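Local coordinates for protein cytosolic phospholipase A2 delta (PDB 5IZ5) that hydrolyses glycerophospholipids at the sn-2 position in a calcium-dependent reaction, preferring linoleic acid at that position, at residues B[768-773]-B[783-788]; B[242-247]-B[257-262]; B[83-88]-B[152-157]. The protein carries 3 engineered substitutions. All coordinates share one frame; numbering follows the deposited sequence.

Contact 1. Residues B[768-773]-B[783-788]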
ATOM      1  N   CYS B 768      33.679  -0.792  -6.547  1.00 60.35           N
ATOM      2  CA  CYS B 768      32.543  -0.544  -7.432  1.00 59.63           C
ATOM      3  C   CYS B 768      31.782   0.656  -6.882  1.00 57.38           C
ATOM      4  O   CYS B 768      31.246   0.586  -5.776  1.00 58.82           O
ATOM      5  CB  CYS B 768      31.615  -1.761  -7.473  1.00 60.09           C
ATOM      6  SG  CYS B 768      30.045  -1.501  -8.338  1.00 60.91           S
ATOM      7  N   PRO B 769      31.736   1.763  -7.641  1.00 54.98           N
ATOM      8  CA  PRO B 769      31.086   2.973  -7.151  1.00 55.33           C
ATOM      9  C   PRO B 769      29.552   2.981  -7.289  1.00 52.74           C
ATOM     10  O   PRO B 769      28.920   3.990  -6.966  1.00 53.85           O
ATOM     11  CB  PRO B 769      31.693   4.054  -8.038  1.00 55.42           C
ATOM     12  CG  PRO B 769      31.876   3.363  -9.343  1.00 55.31           C
ATOM     13  CD  PRO B 769      32.215   1.933  -9.023  1.00 55.28           C
ATOM     14  N   TYR B 770      28.961   1.877  -7.742  1.00 50.04           N
ATOM     15  CA  TYR B 770      27.522   1.822  -8.003  1.00 48.56           C
ATOM     16  C   TYR B 770      26.788   0.955  -6.984  1.00 47.36           C
ATOM     17  O   TYR B 770      25.706   0.448  -7.254  1.00 45.54           O
ATOM     18  CB  TYR B 770      27.291   1.291  -9.411  1.00 47.82           C
ATOM     19  CG  TYR B 770      28.069   2.044 -10.469  1.00 48.38           C
ATOM     20  CD1 TYR B 770      27.891   3.410 -10.642  1.00 48.95           C
ATOM     21  CD2 TYR B 770      28.979   1.391 -11.299  1.00 48.56           C
ATOM     22  CE1 TYR B 770      28.593   4.109 -11.611  1.00 48.41           C
ATOM     23  CE2 TYR B 770      29.685   2.079 -12.276  1.00 48.18           C
ATOM     24  CZ  TYR B 770      29.492   3.437 -12.427  1.00 48.37           C
ATOM     25  OH  TYR B 770      30.188   4.122 -13.392  1.00 45.93           O
ATOM     26  N   THR B 771      27.385   0.785  -5.811  1.00 48.28           N
ATOM     27  CA  THR B 771      26.781  -0.019  -4.754  1.00 49.52           C
ATOM     28  C   THR B 771      25.533   0.678  -4.187  1.00 49.40           C
ATOM     29  O   THR B 771      25.436   1.904  -4.208  1.00 48.13           O
ATOM     30  CB  THR B 771      27.811  -0.348  -3.642  1.00 49.99           C
ATOM     31  OG1 THR B 771      27.228  -1.257  -2.704  1.00 56.54           O
ATOM     32  CG2 THR B 771      28.282   0.900  -2.903  1.00 50.77           C
ATOM     33  N   LEU B 772      24.599  -0.126  -3.681  1.00 49.15           N
ATOM     34  CA  LEU B 772      23.263   0.333  -3.275  1.00 52.16           C
ATOM     35  C   LEU B 772      23.260   1.643  -2.498  1.00 52.27           C
ATOM     36  O   LEU B 772      22.568   2.587  -2.861  1.00 52.23           O
ATOM     37  CB  LEU B 772      22.567  -0.740  -2.433  1.00 51.78           C
ATOM     38  CG  LEU B 772      21.115  -0.479  -2.020  1.00 52.35           C
ATOM     39  CD1 LEU B 772      20.216  -0.317  -3.232  1.00 52.72           C
ATOM     40  CD2 LEU B 772      20.627  -1.616  -1.138  1.00 53.42           C
ATOM     41  N   SER B 773      24.041   1.704  -1.433  1.00 51.55           N
ATOM     42  CA  SER B 773      23.967   2.851  -0.543  1.00 51.78           C
ATOM     43  C   SER B 773      24.788   4.049  -0.984  1.00 51.06           C
ATOM     44  O   SER B 773      24.633   5.104  -0.402  1.00 51.35           O
ATOM     45  CB  SER B 773      24.329   2.457   0.882  1.00 54.46           C
ATOM     46  OG  SER B 773      23.351   1.571   1.403  1.00 58.57           O
ATOM     47  N   GLU B 783      28.731   9.319 -15.829  1.00 59.21           N
ATOM     48  CA  GLU B 783      28.690   9.310 -17.297  1.00 61.37           C
ATOM     49  C   GLU B 783      28.878   7.919 -17.888  1.00 58.36           C
ATOM     50  O   GLU B 783      28.156   7.535 -18.801  1.00 58.53           O
ATOM     51  CB  GLU B 783      29.726  10.277 -17.885  1.00 64.31           C
ATOM     52  CG  GLU B 783      29.332  11.744 -17.776  1.00 68.39           C
ATOM     53  CD  GLU B 783      28.131  12.108 -18.639  1.00 72.80           C
ATOM     54  OE1 GLU B 783      28.122  11.758 -19.835  1.00 77.50           O
ATOM     55  OE2 GLU B 783      27.188  12.746 -18.128  1.00 71.61           O
ATOM     56  N   ARG B 784      29.826   7.158 -17.350  1.00 58.74           N
ATOM     57  CA  ARG B 784      30.054   5.783 -17.800  1.00 60.24           C
ATOM     58  C   ARG B 784      28.807   4.912 -17.687  1.00 58.31           C
ATOM     59  O   ARG B 784      28.449   4.209 -18.633  1.00 60.09           O
ATOM     60  CB  ARG B 784      31.178   5.132 -17.000  1.00 64.92           C
ATOM     61  CG  ARG B 784      32.573   5.536 -17.450  1.00 69.49           C
ATOM     62  CD  ARG B 784      33.626   4.827 -16.610  1.00 73.93           C
ATOM     63  NE  ARG B 784      34.672   5.705 -16.086  1.00 77.96           N
ATOM     64  CZ  ARG B 784      35.984   5.565 -16.268  1.00 82.55           C
ATOM     65  NH1 ARG B 784      36.486   4.586 -17.015  1.00 83.70           N
ATOM     66  NH2 ARG B 784      36.801   6.438 -15.689  1.00 84.78           N
ATOM     67  N   LEU B 785      28.162   4.945 -16.524  1.00 54.54           N
ATOM     68  CA  LEU B 785      26.965   4.132 -16.287  1.00 52.99           C
ATOM     69  C   LEU B 785      25.831   4.586 -17.194  1.00 50.50           C
ATOM     70  O   LEU B 785      25.137   3.767 -17.796  1.00 48.48           O
ATOM     71  CB  LEU B 785      26.531   4.202 -14.813  1.00 51.76           C
ATOM     72  CG  LEU B 785      25.298   3.393 -14.389  1.00 50.21           C
ATOM     73  CD1 LEU B 785      25.379   1.949 -14.852  1.00 50.09           C
ATOM     74  CD2 LEU B 785      25.117   3.444 -12.879  1.00 51.42           C
ATOM     75  N   LEU B 786      25.651   5.898 -17.283  1.00 51.79           N
ATOM     76  CA  LEU B 786      24.618   6.476 -18.132  1.00 53.64           C
ATOM     77  C   LEU B 786      24.832   6.109 -19.602  1.00 53.75           C
ATOM     78  O   LEU B 786      23.913   5.629 -20.264  1.00 51.21           O
ATOM     79  CB  LEU B 786      24.609   7.995 -17.984  1.00 53.41           C
ATOM     80  CG  LEU B 786      23.552   8.715 -18.826  1.00 55.45           C
ATOM     81  CD1 LEU B 786      22.235   8.791 -18.070  1.00 56.39           C
ATOM     82  CD2 LEU B 786      24.028  10.101 -19.220  1.00 57.05           C
ATOM     83  N   ARG B 787      26.045   6.338 -20.103  1.00 55.44           N
ATOM     84  CA  ARG B 787      26.348   6.087 -21.515  1.00 57.21           C
ATOM     85  C   ARG B 787      26.301   4.598 -21.846  1.00 54.14           C
ATOM     86  O   ARG B 787      25.849   4.217 -22.923  1.00 55.01           O
ATOM     87  CB  ARG B 787      27.700   6.683 -21.921  1.00 58.97           C
ATOM     88  CG  ARG B 787      27.755   8.202 -21.927  1.00 62.16           C
ATOM     89  CD  ARG B 787      28.812   8.742 -22.881  1.00 67.57           C
ATOM     90  NE  ARG B 787      28.930  10.198 -22.800  1.00 73.32           N
ATOM     91  CZ  ARG B 787      29.828  10.871 -22.077  1.00 77.38           C
ATOM     92  NH1 ARG B 787      30.737  10.248 -21.330  1.00 78.81           N
ATOM     93  NH2 ARG B 787      29.813  12.200 -22.097  1.00 79.50           N
ATOM     94  N   LEU B 788      26.742   3.759 -20.914  1.00 52.21           N
ATOM     95  CA  LEU B 788      26.589   2.316 -21.062  1.00 51.77           C
ATOM     96  C   LEU B 788      25.125   1.942 -21.263  1.00 51.42           C
ATOM     97  O   LEU B 788      24.789   1.172 -22.161  1.00 54.62           O
ATOM     98  CB  LEU B 788      27.128   1.581 -19.831  1.00 51.19           C
ATOM     99  CG  LEU B 788      26.786   0.091 -19.733  1.00 50.75           C
ATOM    100  CD1 LEU B 788      27.350  -0.675 -20.921  1.00 52.26           C
ATOM    101  CD2 LEU B 788      27.301  -0.496 -18.433  1.00 51.58           C
TER
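The ring of Y770 meets L785 face on: methyl CD2 of L785 stands 4.0 Å from the ring centroid of Y770 and 29° off the ring normal, the geometry of a CH-pi contact. The methyl is displaced from the ring centre toward CD1 of Y770, which is 3.6 Å from CD2 of L785. CB of L785 lies further along the ring, near CE1 and CZ of Y770, and the two side chains run past each other in opposite senses. In L785, CG is anti to the backbone N (chi1 -179°), which carries the isobutyl group off the helix and along the ring; in Y770, CG lies beside the backbone N (chi1 -52°), sending the ring toward helix 779-794. The other ring face is covered from within the same loop by P769, whose CG sits 3.8 Å above the plane and over the centre, which makes a sandwich of ring, proline and leucine. At the far end OH of Y770 passes CB of R784 at 3.9 Å and is hydrogen-bonded to the carbonyl O of D781, one turn back, while the guanidinium of R784 pairs with E780. Replacing Y770 with an alanine would probably leave the D781 carbonyl without this partner and open a gap between P769 and L785. L785 also touches R337 and T340 of helix 335-351, and G334, which binds substrate, lies about 9 Å from the Y770 side chain. The chemistry is therefore split: dispersion grips both ring faces, and one polar bond fixes the phenol end against the helix backbone.

Contact 2. Residues B[242-247]-B[257-262]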
ATOM      1  N   GLY B 242     -27.608  12.340  35.836  1.00 50.62           N
ATOM      2  CA  GLY B 242     -28.045  11.191  35.074  1.00 49.87           C
ATOM      3  C   GLY B 242     -27.731  11.329  33.595  1.00 48.76           C
ATOM      4  O   GLY B 242     -27.647  12.441  33.069  1.00 48.01           O
ATOM      5  N   TYR B 243     -27.550  10.196  32.928  1.00 45.02           N
ATOM      6  CA  TYR B 243     -27.319  10.191  31.489  1.00 47.72           C
ATOM      7  C   TYR B 243     -28.615   9.928  30.743  1.00 48.91           C
ATOM      8  O   TYR B 243     -29.528   9.279  31.259  1.00 48.88           O
ATOM      9  CB  TYR B 243     -26.262   9.149  31.101  1.00 47.21           C
ATOM     10  CG  TYR B 243     -26.744   7.725  31.236  1.00 44.64           C
ATOM     11  CD1 TYR B 243     -27.504   7.125  30.236  1.00 45.52           C
ATOM     12  CD2 TYR B 243     -26.448   6.980  32.370  1.00 45.37           C
ATOM     13  CE1 TYR B 243     -27.960   5.822  30.364  1.00 45.34           C
ATOM     14  CE2 TYR B 243     -26.897   5.679  32.509  1.00 45.44           C
ATOM     15  CZ  TYR B 243     -27.650   5.105  31.501  1.00 45.75           C
ATOM     16  OH  TYR B 243     -28.101   3.815  31.633  1.00 48.92           O
ATOM     17  N   LEU B 244     -28.695  10.450  29.528  1.00 52.67           N
ATOM     18  CA  LEU B 244     -29.830  10.213  28.662  1.00 56.10           C
ATOM     19  C   LEU B 244     -29.419   9.328  27.503  1.00 56.54           C
ATOM     20  O   LEU B 244     -28.299   9.429  27.013  1.00 55.08           O
ATOM     21  CB  LEU B 244     -30.385  11.537  28.153  1.00 59.40           C
ATOM     22  CG  LEU B 244     -30.108  12.076  26.748  1.00 64.54           C
ATOM     23  CD1 LEU B 244     -30.942  13.329  26.557  1.00 66.01           C
ATOM     24  CD2 LEU B 244     -28.642  12.400  26.499  1.00 67.11           C
ATOM     25  N   THR B 245     -30.335   8.474  27.064  1.00 56.46           N
ATOM     26  CA  THR B 245     -30.087   7.604  25.917  1.00 57.71           C
ATOM     27  C   THR B 245     -31.175   7.748  24.871  1.00 57.80           C
ATOM     28  O   THR B 245     -32.352   7.809  25.203  1.00 58.42           O
ATOM     29  CB  THR B 245     -29.937   6.117  26.290  1.00 59.04           C
ATOM     30  OG1 THR B 245     -29.915   5.341  25.086  1.00 61.03           O
ATOM     31  CG2 THR B 245     -31.070   5.609  27.159  1.00 59.14           C
ATOM     32  N   VAL B 246     -30.758   7.797  23.609  1.00 55.88           N
ATOM     33  CA  VAL B 246     -31.666   7.821  22.478  1.00 57.07           C
ATOM     34  C   VAL B 246     -31.412   6.561  21.649  1.00 58.92           C
ATOM     35  O   VAL B 246     -30.318   6.393  21.102  1.00 56.54           O
ATOM     36  CB  VAL B 246     -31.434   9.068  21.613  1.00 57.22           C
ATOM     37  CG1 VAL B 246     -32.343   9.049  20.392  1.00 57.63           C
ATOM     38  CG2 VAL B 246     -31.676  10.324  22.434  1.00 57.08           C
ATOM     39  N   PRO B 247     -32.411   5.659  21.567  1.00 59.01           N
ATOM     40  CA  PRO B 247     -32.187   4.408  20.843  1.00 56.62           C
ATOM     41  C   PRO B 247     -32.034   4.640  19.347  1.00 53.25           C
ATOM     42  O   PRO B 247     -32.612   5.579  18.796  1.00 49.32           O
ATOM     43  CB  PRO B 247     -33.448   3.592  21.135  1.00 57.64           C
ATOM     44  CG  PRO B 247     -34.494   4.606  21.423  1.00 59.52           C
ATOM     45  CD  PRO B 247     -33.792   5.766  22.071  1.00 60.19           C
ATOM     46  N   VAL B 257     -34.701  14.738  17.449  1.00 83.95           N
ATOM     47  CA  VAL B 257     -35.023  14.743  18.871  1.00 79.58           C
ATOM     48  C   VAL B 257     -34.365  15.936  19.545  1.00 76.37           C
ATOM     49  O   VAL B 257     -33.280  16.367  19.145  1.00 71.37           O
ATOM     50  CB  VAL B 257     -34.575  13.432  19.551  1.00 78.54           C
ATOM     51  CG1 VAL B 257     -34.661  13.531  21.069  1.00 78.95           C
ATOM     52  CG2 VAL B 257     -35.426  12.276  19.055  1.00 78.68           C
ATOM     53  N   THR B 258     -35.059  16.472  20.547  1.00 74.54           N
ATOM     54  CA  THR B 258     -34.516  17.474  21.445  1.00 73.46           C
ATOM     55  C   THR B 258     -34.584  16.890  22.833  1.00 74.50           C
ATOM     56  O   THR B 258     -35.621  16.369  23.247  1.00 75.02           O
ATOM     57  CB  THR B 258     -35.333  18.774  21.455  1.00 72.18           C
ATOM     58  OG1 THR B 258     -35.568  19.201  20.115  1.00 72.33           O
ATOM     59  CG2 THR B 258     -34.594  19.874  22.226  1.00 71.37           C
ATOM     60  N   MET B 259     -33.485  16.968  23.562  1.00 79.88           N
ATOM     61  CA  MET B 259     -33.536  16.633  24.973  1.00 83.45           C
ATOM     62  C   MET B 259     -32.583  17.479  25.786  1.00 78.95           C
ATOM     63  O   MET B 259     -31.592  18.024  25.282  1.00 76.87           O
ATOM     64  CB  MET B 259     -33.282  15.148  25.216  1.00 91.58           C
ATOM     65  CG  MET B 259     -34.555  14.326  25.374  1.00 98.10           C
ATOM     66  SD  MET B 259     -34.267  12.610  25.864  1.00110.91           S
ATOM     67  CE  MET B 259     -35.876  11.881  25.570  1.00106.17           C
ATOM     68  N   ASP B 260     -32.921  17.576  27.062  1.00 75.77           N
ATOM     69  CA  ASP B 260     -32.176  18.382  27.993  1.00 71.93           C
ATOM     70  C   ASP B 260     -31.318  17.456  28.847  1.00 66.50           C
ATOM     71  O   ASP B 260     -31.839  16.639  29.598  1.00 64.23           O
ATOM     72  CB  ASP B 260     -33.142  19.207  28.840  1.00 72.69           C
ATOM     73  CG  ASP B 260     -33.992  20.157  28.003  1.00 72.73           C
ATOM     74  OD1 ASP B 260     -35.191  20.307  28.309  1.00 77.78           O
ATOM     75  OD2 ASP B 260     -33.473  20.744  27.031  1.00 70.87           O
ATOM     76  N   VAL B 261     -30.000  17.580  28.706  1.00 62.56           N
ATOM     77  CA  VAL B 261     -29.055  16.748  29.440  1.00 58.37           C
ATOM     78  C   VAL B 261     -28.882  17.405  30.797  1.00 54.65           C
ATOM     79  O   VAL B 261     -28.481  18.562  30.862  1.00 54.93           O
ATOM     80  CB  VAL B 261     -27.683  16.661  28.731  1.00 58.04           C
ATOM     81  CG1 VAL B 261     -26.737  15.724  29.474  1.00 57.63           C
ATOM     82  CG2 VAL B 261     -27.853  16.184  27.303  1.00 59.62           C
ATOM     83  N   PRO B 262     -29.174  16.677  31.884  1.00 52.76           N
ATOM     84  CA  PRO B 262     -29.047  17.295  33.194  1.00 52.88           C
ATOM     85  C   PRO B 262     -27.594  17.556  33.564  1.00 55.55           C
ATOM     86  O   PRO B 262     -26.717  16.753  33.227  1.00 53.07           O
ATOM     87  CB  PRO B 262     -29.647  16.249  34.129  1.00 53.56           C
ATOM     88  CG  PRO B 262     -29.382  14.958  33.451  1.00 52.06           C
ATOM     89  CD  PRO B 262     -29.514  15.247  31.984  1.00 52.72           C
TER
HETATM   90  O   HOH W   1     -25.702  14.394  32.602  1.00 45.91           O
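L244 reaches across to M259 and V261 with its two methyls divided between them, and it has the most surface buried of any residue in this contact. CD1 of L244 lies 3.3 Å from CB of M259, tighter than usual for two carbons, and 3.5 Å from SD of M259. The leucine chi1 of 102° is off the staggered positions, so the exact closeness at CD1 is best treated as doubtful, although the packing itself is plain. CD2 of L244, the other branch, meets CG2 of V261 at 3.9 Å, the two side chains standing at about a right angle.

M259 contributes through its near end and its sulfur. Its chain is extended beyond CG, running past CD1 of L244 at an oblique angle and bringing CB, CG and SD all within reach of that single methyl.

P262 forms the third element, at the end where G242 lies opposite. Its CG is 3.1 Å from the carbonyl O of G242, and one water closes the same gap by donating to O of G242 at 2.8 Å and to O of P262 at 2.6 Å. The two backbones are thus joined by a solvent bridge, with L244 packed alongside, against M259 and V261.

The backbone bonds of the two segments run to other strands, so side chains and one water join them. L244 and V246 bond to G225 and L223 of strand 221-228, whereas V257, M259 and V261 bond to L273, L271 and V269 of strand 266-277. Two different antiparallel sheets therefore face each other, as in a beta sandwich, consistent with a second C2-like domain between the first C2 domain and the catalytic domain.

Contact 3. Residues B[83-88]-B[152-157]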
ATOM      1  N   LEU B  83     -27.904  -8.290  14.087  1.00 62.21           N
ATOM      2  CA  LEU B  83     -28.393  -8.184  12.712  1.00 59.51           C
ATOM      3  C   LEU B  83     -27.260  -8.595  11.756  1.00 59.45           C
ATOM      4  O   LEU B  83     -26.153  -8.062  11.831  1.00 57.42           O
ATOM      5  CB  LEU B  83     -28.910  -6.774  12.407  1.00 59.86           C
ATOM      6  CG  LEU B  83     -30.185  -6.732  11.530  1.00 61.45           C
ATOM      7  CD1 LEU B  83     -31.324  -7.542  12.144  1.00 60.82           C
ATOM      8  CD2 LEU B  83     -30.655  -5.305  11.275  1.00 61.18           C
ATOM      9  N   ILE B  84     -27.547  -9.560  10.880  1.00 58.38           N
ATOM     10  CA  ILE B  84     -26.554 -10.170   9.997  1.00 56.62           C
ATOM     11  C   ILE B  84     -26.868  -9.886   8.521  1.00 55.84           C
ATOM     12  O   ILE B  84     -27.969 -10.168   8.041  1.00 56.56           O
ATOM     13  CB  ILE B  84     -26.515 -11.701  10.223  1.00 58.14           C
ATOM     14  CG1 ILE B  84     -26.050 -12.030  11.655  1.00 58.56           C
ATOM     15  CG2 ILE B  84     -25.638 -12.401   9.187  1.00 57.80           C
ATOM     16  CD1 ILE B  84     -24.688 -11.486  12.035  1.00 58.23           C
ATOM     17  N   GLN B  85     -25.892  -9.325   7.812  1.00 52.21           N
ATOM     18  CA  GLN B  85     -25.973  -9.110   6.363  1.00 50.67           C
ATOM     19  C   GLN B  85     -25.370 -10.318   5.656  1.00 51.15           C
ATOM     20  O   GLN B  85     -24.174 -10.583   5.765  1.00 51.15           O
ATOM     21  CB  GLN B  85     -25.237  -7.822   5.977  1.00 50.55           C
ATOM     22  CG  GLN B  85     -25.114  -7.526   4.491  1.00 50.20           C
ATOM     23  CD  GLN B  85     -26.426  -7.656   3.746  1.00 50.92           C
ATOM     24  OE1 GLN B  85     -26.631  -8.612   3.003  1.00 48.86           O
ATOM     25  NE2 GLN B  85     -27.318  -6.695   3.939  1.00 50.38           N
ATOM     26  N   SER B  86     -26.210 -11.055   4.935  1.00 50.85           N
ATOM     27  CA  SER B  86     -25.795 -12.301   4.279  1.00 51.50           C
ATOM     28  C   SER B  86     -24.726 -12.107   3.194  1.00 49.31           C
ATOM     29  O   SER B  86     -23.980 -13.028   2.893  1.00 50.03           O
ATOM     30  CB  SER B  86     -27.014 -13.005   3.666  1.00 52.72           C
ATOM     31  OG  SER B  86     -27.621 -12.199   2.663  1.00 52.02           O
ATOM     32  N   GLN B  87     -24.656 -10.913   2.615  1.00 49.10           N
ATOM     33  CA  GLN B  87     -23.710 -10.620   1.535  1.00 48.92           C
ATOM     34  C   GLN B  87     -22.272 -10.302   1.979  1.00 46.83           C
ATOM     35  O   GLN B  87     -21.381 -10.125   1.122  1.00 48.20           O
ATOM     36  CB  GLN B  87     -24.224  -9.450   0.709  1.00 50.72           C
ATOM     37  CG  GLN B  87     -25.484  -9.722  -0.089  1.00 52.70           C
ATOM     38  CD  GLN B  87     -25.405 -10.994  -0.915  1.00 54.31           C
ATOM     39  OE1 GLN B  87     -25.762 -12.062  -0.426  1.00 56.19           O
ATOM     40  NE2 GLN B  87     -24.935 -10.895  -2.155  1.00 56.08           N
ATOM     41  N   VAL B  88     -22.028 -10.214   3.287  1.00 44.14           N
ATOM     42  CA  VAL B  88     -20.658 -10.024   3.768  1.00 45.03           C
ATOM     43  C   VAL B  88     -20.179 -11.245   4.528  1.00 44.35           C
ATOM     44  O   VAL B  88     -20.972 -12.071   4.971  1.00 42.99           O
ATOM     45  CB  VAL B  88     -20.468  -8.750   4.641  1.00 45.10           C
ATOM     46  CG1 VAL B  88     -20.866  -7.510   3.870  1.00 43.88           C
ATOM     47  CG2 VAL B  88     -21.230  -8.825   5.954  1.00 45.49           C
ATOM     48  N   GLU B 152     -30.994  -3.552   3.122  1.00 57.23           N
ATOM     49  CA  GLU B 152     -29.873  -2.630   3.285  1.00 53.74           C
ATOM     50  C   GLU B 152     -29.339  -2.236   1.914  1.00 52.41           C
ATOM     51  O   GLU B 152     -29.281  -3.069   1.015  1.00 52.49           O
ATOM     52  CB  GLU B 152     -28.765  -3.287   4.108  1.00 52.40           C
ATOM     53  CG  GLU B 152     -27.557  -2.393   4.359  1.00 51.33           C
ATOM     54  CD  GLU B 152     -26.449  -3.094   5.124  1.00 49.02           C
ATOM     55  OE1 GLU B 152     -26.634  -4.250   5.565  1.00 45.65           O
ATOM     56  OE2 GLU B 152     -25.370  -2.486   5.274  1.00 48.88           O
ATOM     57  N   ASN B 153     -28.956  -0.971   1.761  1.00 52.05           N
ATOM     58  CA  ASN B 153     -28.335  -0.495   0.528  1.00 52.22           C
ATOM     59  C   ASN B 153     -26.811  -0.625   0.581  1.00 52.52           C
ATOM     60  O   ASN B 153     -26.122   0.203   1.195  1.00 50.75           O
ATOM     61  CB  ASN B 153     -28.728   0.957   0.248  1.00 54.52           C
ATOM     62  CG  ASN B 153     -30.216   1.117  -0.023  1.00 57.08           C
ATOM     63  OD1 ASN B 153     -30.836   0.276  -0.682  1.00 58.07           O
ATOM     64  ND2 ASN B 153     -30.797   2.199   0.481  1.00 57.31           N
ATOM     65  N   LEU B 154     -26.303  -1.669  -0.077  1.00 50.01           N
ATOM     66  CA  LEU B 154     -24.874  -1.967  -0.135  1.00 48.53           C
ATOM     67  C   LEU B 154     -24.241  -1.446  -1.418  1.00 49.21           C
ATOM     68  O   LEU B 154     -24.934  -1.267  -2.417  1.00 49.87           O
ATOM     69  CB  LEU B 154     -24.664  -3.475  -0.098  1.00 47.04           C
ATOM     70  CG  LEU B 154     -25.288  -4.283   1.032  1.00 46.39           C
ATOM     71  CD1 LEU B 154     -25.028  -5.759   0.799  1.00 45.92           C
ATOM     72  CD2 LEU B 154     -24.734  -3.841   2.376  1.00 47.45           C
ATOM     73  N   ILE B 155     -22.927  -1.216  -1.375  1.00 47.26           N
ATOM     74  CA  ILE B 155     -22.110  -0.951  -2.564  1.00 45.73           C
ATOM     75  C   ILE B 155     -20.931  -1.919  -2.550  1.00 45.88           C
ATOM     76  O   ILE B 155     -20.236  -2.008  -1.538  1.00 43.79           O
ATOM     77  CB  ILE B 155     -21.575   0.496  -2.602  1.00 46.97           C
ATOM     78  CG1 ILE B 155     -22.742   1.490  -2.547  1.00 48.86           C
ATOM     79  CG2 ILE B 155     -20.747   0.732  -3.866  1.00 46.18           C
ATOM     80  CD1 ILE B 155     -22.329   2.928  -2.290  1.00 48.67           C
ATOM     81  N   THR B 156     -20.713  -2.637  -3.657  1.00 44.84           N
ATOM     82  CA  THR B 156     -19.622  -3.615  -3.753  1.00 45.88           C
ATOM     83  C   THR B 156     -18.909  -3.661  -5.100  1.00 45.22           C
ATOM     84  O   THR B 156     -19.444  -3.221  -6.107  1.00 44.78           O
ATOM     85  CB  THR B 156     -20.131  -5.055  -3.611  1.00 46.09           C
ATOM     86  OG1 THR B 156     -21.523  -5.070  -3.289  1.00 50.18           O
ATOM     87  CG2 THR B 156     -19.348  -5.781  -2.604  1.00 45.40           C
ATOM     88  N   ASN B 157     -17.713  -4.251  -5.100  1.00 44.04           N
ATOM     89  CA  ASN B 157     -17.071  -4.753  -6.314  1.00 41.62           C
ATOM     90  C   ASN B 157     -16.963  -6.287  -6.257  1.00 44.01           C
ATOM     91  O   ASN B 157     -16.158  -6.886  -6.967  1.00 45.03           O
ATOM     92  CB  ASN B 157     -15.686  -4.138  -6.503  1.00 40.13           C
ATOM     93  CG  ASN B 157     -14.760  -4.408  -5.332  1.00 37.91           C
ATOM     94  OD1 ASN B 157     -15.060  -5.223  -4.455  1.00 35.55           O
ATOM     95  ND2 ASN B 157     -13.617  -3.738  -5.323  1.00 35.60           N
TER
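Q85 and E152 join two strands that flank the N-terminal strand 21-36 in an antiparallel sheet that includes strands of the first C2 domain and runs on through strand 160-172. I84 pairs through its backbone with W26, and E152 and L154 pair with S23 and E21, so the side chains of this contact reach over an intervening strand; the closest CA atoms, of Q85 and E152, are 8.2 Å apart.

The polar part is one hydrogen bond across the segments. NE2 of Q85 donates to OE1 of E152 over 3.0 Å, almost straight at 172°. The acceptor lies in the amide plane of Q85, yet the donor comes from above the carboxylate, 44° out of its plane, and the two flat groups are turned well apart. E152 presents the oxygen on an extended chain, its CG anti to the backbone N, while Q85 bends at chi2. The other carboxylate oxygen, OE2, is held by the side chain of R163 in a salt bridge and by the backbone N of E164, both on strand 160-172; this buried carboxylate is therefore likely to remain ionised.

The apolar part centres on a single methyl. CD1 of L154 packs against the amide carbon of Q85, CD to CD1 3.8 Å, and also against CB of Q87. L154 thereby packs against the type I turn from Q85 to V88.

Turn bonding completes the account. V88 N reaches back to O of Q85. The amide oxygen of Q85 is also bonded to the hydroxyl of S23, and it accepts N-H of Q87 at 3.1 Å (OE1 of Q85 to N of Q87) in the carbonyl plane, on a lone pair, with a C=O...N angle of 124°.

In the fold
From the N terminus the contacts follow in series, none nesting in or crossing another. Contact 3 closes first and spans the most chain: the 63 residues between its segments include strands from both sheets of the first C2 domain. Contact 2 closes a 9-residue connection between strands 244-248 and 255-263, which belong to facing sheets. The ten-stranded sheet continues from strand 152-156 of contact 3 through strands 160-172 and 266-277 to strand 255-263 of contact 2, with the contact centres 31 Å apart. Contact 1, again with 9 residues between its segments, docks a loop on helix 779-794 in the catalytic domain, across the chain's centre and 55 Å from contact 3, centre to centre.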